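Local coordinates for protein beta sliding clamp (Borrelia burgdorferi, PDB 6DJ8) that probably encircles DNA as a ring-shaped head-to-tail homodimer, tethering DNA polymerases and other proteins to it and so making replication processive, at residues Lys78-Ala83 with Glu138-Asp143; Leu311-Leu316 with Pro333-Asp338. All blocks are in the same frame, centred on the assembly; numbering follows the deposited sequence. Where two conformers were deposited one is given.

In the fold
From the N terminus, contact 1 comes first, in the N-terminal domain. It closes a loop of 54 residues that runs through helix 83-92 and strands 98-104, 109-114 and 126-130 before helix 135-140 returns to strand 77-82. The chain then passes through the central domain. Contact 2 lies in the C-terminal domain and closes a short loop of 16 residues that includes strand 325-331. It joins strand 312-318 of one sheet to strand 335-338, outermost in its own sheet within this chain. The two contacts follow in series, neither nesting nor crossing. The centres of contact 1 and contact 2 are about 58 Å apart, on opposite sides of the chain's centre.

Contact 1 (Lys78-Ala83 with Glu138-Asp143); sequences KVLINA and ENYNYD
L80 and Y140 both turn CG away from their own backbone N (chi1 -172° and -165°), and this brings a leucine methyl and a phenol ring together. CD1 of L80 sits over one face of the Y140 ring. It lies 4.0 Å from the ring centroid, which makes a CH-pi contact. The methyl is shifted toward the CB end of the ring, and its nearest ring atom is Y140 CG at 3.8 Å. The line from the centroid to the methyl leans 18° from the ring normal.

K78, two residues before L80 on the strand, reaches N141. Its chain is extended until a bend at chi4, and it meets the N141 side chain at about a right angle. K78 NZ comes to 3.0 Å from N141 ND2. Both are donors, so this is a close approach and not a bond. The N141 oxygen is engaged elsewhere: OD1 accepts a hydrogen bond from K57 NZ and a weak one from Y142 N. This is consistent with the amide nitrogen facing the lysine. K78 NZ has a long, weak ion pair with E48.

The Y140 ring also meets W42, and its OH makes weak hydrogen bonds with A44 O and T59 N. L80 and Y140 join helix 135-140 to strand 77-82, an outer strand, within this chain, of a sheet that runs from the N-terminal domain into the central one. Strand 44-50 pairs with strand 77-82, and its A44 side chain touches L80. Helix residues E136 and I137 also pack on L80.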
# COMPACT_ATOMS: atom_id res chain seq x y z
N LYS A 78 -12.81 -18.60 29.93
CA LYS A 78 -12.44 -17.33 29.31
C LYS A 78 -10.93 -17.29 29.11
O LYS A 78 -10.18 -17.91 29.86
CB LYS A 78 -12.89 -16.12 30.16
CG LYS A 78 -14.37 -16.07 30.47
CD LYS A 78 -14.74 -14.73 31.09
CE LYS A 78 -16.19 -14.68 31.51
NZ LYS A 78 -16.77 -13.33 31.17
N VAL A 79 -10.51 -16.56 28.07
CA VAL A 79 -9.11 -16.37 27.73
C VAL A 79 -8.89 -14.92 27.29
O VAL A 79 -9.64 -14.41 26.46
CB VAL A 79 -8.64 -17.33 26.61
CG1 VAL A 79 -7.27 -16.93 26.15
CG2 VAL A 79 -8.61 -18.75 27.12
N LEU A 80 -7.88 -14.28 27.86
CA LEU A 80 -7.42 -12.97 27.40
C LEU A 80 -6.15 -13.16 26.58
O LEU A 80 -5.16 -13.71 27.09
CB LEU A 80 -7.16 -12.05 28.59
CG LEU A 80 -6.87 -10.59 28.31
CD1 LEU A 80 -8.13 -9.91 27.78
CD2 LEU A 80 -6.39 -9.90 29.59
N ILE A 81 -6.17 -12.74 25.32
CA ILE A 81 -5.05 -13.00 24.43
C ILE A 81 -4.81 -11.80 23.53
O ILE A 81 -5.75 -11.18 23.03
CB ILE A 81 -5.27 -14.28 23.59
CG1 ILE A 81 -4.11 -14.52 22.62
CG2 ILE A 81 -6.57 -14.20 22.80
CD1 ILE A 81 -4.21 -15.85 21.95
N ASN A 82 -3.53 -11.48 23.32
CA ASN A 82 -3.13 -10.41 22.41
C ASN A 82 -3.82 -10.56 21.07
O ASN A 82 -3.74 -11.61 20.43
CB ASN A 82 -1.61 -10.45 22.24
CG ASN A 82 -1.12 -9.45 21.24
OD1 ASN A 82 -0.85 -9.80 20.08
ND2 ASN A 82 -1.03 -8.19 21.65
N ALA A 83 -4.52 -9.49 20.64
CA ALA A 83 -5.38 -9.59 19.47
C ALA A 83 -4.59 -9.86 18.19
O ALA A 83 -5.03 -10.62 17.33
CB ALA A 83 -6.20 -8.31 19.29
N GLU A 138 -9.98 -9.97 35.18
CA GLU A 138 -10.75 -9.03 35.99
C GLU A 138 -10.43 -7.59 35.63
O GLU A 138 -11.33 -6.74 35.61
CB GLU A 138 -10.48 -9.29 37.47
N ASN A 139 -9.18 -7.31 35.26
CA ASN A 139 -8.80 -5.96 34.89
C ASN A 139 -9.49 -5.50 33.60
O ASN A 139 -9.73 -4.30 33.43
CB ASN A 139 -7.28 -5.87 34.71
CG ASN A 139 -6.52 -6.14 36.01
OD1 ASN A 139 -7.07 -6.03 37.10
ND2 ASN A 139 -5.24 -6.49 35.87
N TYR A 140 -9.81 -6.42 32.70
CA TYR A 140 -10.31 -6.11 31.36
C TYR A 140 -11.83 -6.16 31.22
O TYR A 140 -12.41 -5.32 30.53
CB TYR A 140 -9.69 -7.08 30.34
CG TYR A 140 -9.80 -6.71 28.87
CD1 TYR A 140 -8.76 -6.06 28.22
CD2 TYR A 140 -10.93 -7.04 28.12
CE1 TYR A 140 -8.85 -5.73 26.86
CE2 TYR A 140 -11.03 -6.71 26.74
CZ TYR A 140 -9.98 -6.05 26.13
OH TYR A 140 -10.03 -5.71 24.78
N ASN A 141 -12.49 -7.12 31.86
CA ASN A 141 -13.85 -7.51 31.49
C ASN A 141 -14.86 -6.37 31.63
O ASN A 141 -14.74 -5.50 32.49
CB ASN A 141 -14.31 -8.71 32.33
CG ASN A 141 -15.27 -9.62 31.57
OD1 ASN A 141 -15.95 -9.21 30.62
ND2 ASN A 141 -15.33 -10.88 31.99
N TYR A 142 -15.87 -6.41 30.76
CA TYR A 142 -16.99 -5.48 30.76
C TYR A 142 -18.26 -6.26 30.48
O TYR A 142 -18.30 -7.06 29.54
CB TYR A 142 -16.80 -4.38 29.72
N ASP A 143 -19.30 -6.01 31.27
CA ASP A 143 -20.56 -6.74 31.19
C ASP A 143 -21.61 -5.90 30.47
O ASP A 143 -21.89 -4.76 30.88
CB ASP A 143 -21.05 -7.12 32.59

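Contact 2 (Leu311-Leu316 with Pro333-Asp338); sequences LQLKLL and PNYLYD
The Y335 ring packs with one face against the Q312-L313 backbone, between two beta-sheets of the C-terminal clamp domain. L313 N stands 3.6 Å above the ring plane, over its centre. Q312 C lies over the same face, 3.3 Å from Y335 CE2. Over this face too, on its CD1-CE1 side, L313 CB comes within 3.4 Å of Y335 CE1. The contact is thus made by a main-chain peptide and a CB on an aromatic face. L311 adds its carbonyl carbon, 4.0 Å from Y335 CE2.

Y335 has chi1 167°, which carries the ring across toward strand 312-318. F308 of neighbouring strand 303-308 touches both Y335 and L313, and V282 of strand 278-283 also packs on the tyrosine. Backbone hydrogen bonds join L313 to I330 and K314 to T307, so strand 312-318 is held on both edges. Q312 CB leaves its CA away from the 333-338 segment. The side chain packs on F329 and K331 of strand 325-331, and on Y123 of the second subunit.

S309 ties the two sides together at the polar end. Its OG is hydrogen-bonded to Q312 O, and its backbone O to the phenol OH of Y335.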
# COMPACT_ATOMS: atom_id res chain seq x y z
N LEU A 311 -20.52 30.68 -18.38
CA LEU A 311 -20.12 29.69 -19.37
C LEU A 311 -19.24 28.59 -18.80
O LEU A 311 -19.15 27.51 -19.42
CB LEU A 311 -19.40 30.35 -20.55
CG LEU A 311 -20.27 31.27 -21.40
CD1 LEU A 311 -19.51 31.68 -22.64
CD2 LEU A 311 -21.61 30.63 -21.75
N GLN A 312 -18.57 28.81 -17.68
CA GLN A 312 -17.63 27.79 -17.22
C GLN A 312 -17.36 27.95 -15.74
O GLN A 312 -17.53 29.03 -15.17
CB GLN A 312 -16.30 27.89 -17.96
CG GLN A 312 -15.49 29.07 -17.46
CD GLN A 312 -15.09 30.01 -18.54
OE1 GLN A 312 -15.42 29.81 -19.71
NE2 GLN A 312 -14.40 31.08 -18.16
N LEU A 313 -16.87 26.87 -15.15
CA LEU A 313 -16.26 26.87 -13.84
C LEU A 313 -14.76 26.70 -14.04
O LEU A 313 -14.33 25.76 -14.72
CB LEU A 313 -16.79 25.73 -12.97
CG LEU A 313 -16.04 25.43 -11.67
CD1 LEU A 313 -16.09 26.62 -10.72
CD2 LEU A 313 -16.56 24.15 -10.99
N LYS A 314 -13.97 27.59 -13.46
CA LYS A 314 -12.51 27.55 -13.58
C LYS A 314 -11.91 27.03 -12.28
O LYS A 314 -12.27 27.48 -11.20
CB LYS A 314 -11.95 28.94 -13.90
CG LYS A 314 -10.43 28.97 -13.98
CD LYS A 314 -9.89 30.39 -14.17
CE LYS A 314 -8.41 30.33 -14.54
NZ LYS A 314 -7.64 31.57 -14.26
N LEU A 315 -11.03 26.04 -12.39
CA LEU A 315 -10.30 25.50 -11.25
C LEU A 315 -8.83 25.85 -11.44
O LEU A 315 -8.23 25.50 -12.46
CB LEU A 315 -10.46 23.99 -11.12
CG LEU A 315 -11.76 23.28 -11.49
CD1 LEU A 315 -11.52 21.77 -11.50
CD2 LEU A 315 -12.89 23.63 -10.55
N LEU A 316 -8.25 26.54 -10.45
CA LEU A 316 -6.90 27.06 -10.56
C LEU A 316 -6.07 26.59 -9.38
O LEU A 316 -6.40 26.89 -8.23
CB LEU A 316 -6.91 28.59 -10.64
CG LEU A 316 -5.58 29.31 -10.48
CD1 LEU A 316 -4.66 28.95 -11.64
CD2 LEU A 316 -5.83 30.83 -10.49
N PRO A 333 -21.83 20.34 -21.60
CA PRO A 333 -23.09 20.05 -20.90
C PRO A 333 -22.83 19.60 -19.47
O PRO A 333 -23.66 18.98 -18.85
CB PRO A 333 -23.71 18.93 -21.75
CG PRO A 333 -22.52 18.09 -22.16
CD PRO A 333 -21.38 19.10 -22.27
N ASN A 334 -21.64 19.91 -18.96
CA ASN A 334 -21.23 19.50 -17.62
C ASN A 334 -21.38 20.57 -16.55
O ASN A 334 -21.05 20.31 -15.39
CB ASN A 334 -19.77 19.02 -17.65
CG ASN A 334 -19.53 17.96 -18.68
OD1 ASN A 334 -20.26 16.97 -18.73
ND2 ASN A 334 -18.52 18.15 -19.53
N TYR A 335 -21.84 21.77 -16.91
CA TYR A 335 -21.86 22.86 -15.94
C TYR A 335 -22.93 23.87 -16.32
O TYR A 335 -22.97 24.34 -17.46
CB TYR A 335 -20.48 23.52 -15.88
CG TYR A 335 -20.42 24.84 -15.15
CD1 TYR A 335 -20.21 24.89 -13.78
CD2 TYR A 335 -20.55 26.04 -15.84
CE1 TYR A 335 -20.14 26.10 -13.11
CE2 TYR A 335 -20.49 27.25 -15.19
CZ TYR A 335 -20.28 27.28 -13.82
OH TYR A 335 -20.22 28.50 -13.17
N LEU A 336 -23.77 24.23 -15.36
CA LEU A 336 -24.78 25.27 -15.51
C LEU A 336 -24.64 26.21 -14.32
O LEU A 336 -24.37 25.76 -13.20
CB LEU A 336 -26.22 24.71 -15.57
CG LEU A 336 -26.67 23.80 -16.72
CD1 LEU A 336 -26.02 22.41 -16.65
CD2 LEU A 336 -28.18 23.67 -16.73
N TYR A 337 -24.81 27.50 -14.57
CA TYR A 337 -24.62 28.50 -13.53
C TYR A 337 -25.58 29.66 -13.70
O TYR A 337 -25.74 30.17 -14.81
CB TYR A 337 -23.22 29.08 -13.54
CG TYR A 337 -22.97 30.04 -12.41
CD1 TYR A 337 -23.01 29.61 -11.09
CD2 TYR A 337 -22.65 31.38 -12.66
CE1 TYR A 337 -22.75 30.46 -10.05
CE2 TYR A 337 -22.38 32.25 -11.62
CZ TYR A 337 -22.43 31.77 -10.31
OH TYR A 337 -22.16 32.60 -9.26
N ASP A 338 -26.18 30.09 -12.59
CA ASP A 338 -27.04 31.28 -12.56
C ASP A 338 -26.56 32.16 -11.41
O ASP A 338 -26.83 31.85 -10.24
CB ASP A 338 -28.49 30.87 -12.41
CG ASP A 338 -29.44 32.04 -12.50
OD1 ASP A 338 -29.30 33.01 -11.73
OD2 ASP A 338 -30.32 31.99 -13.39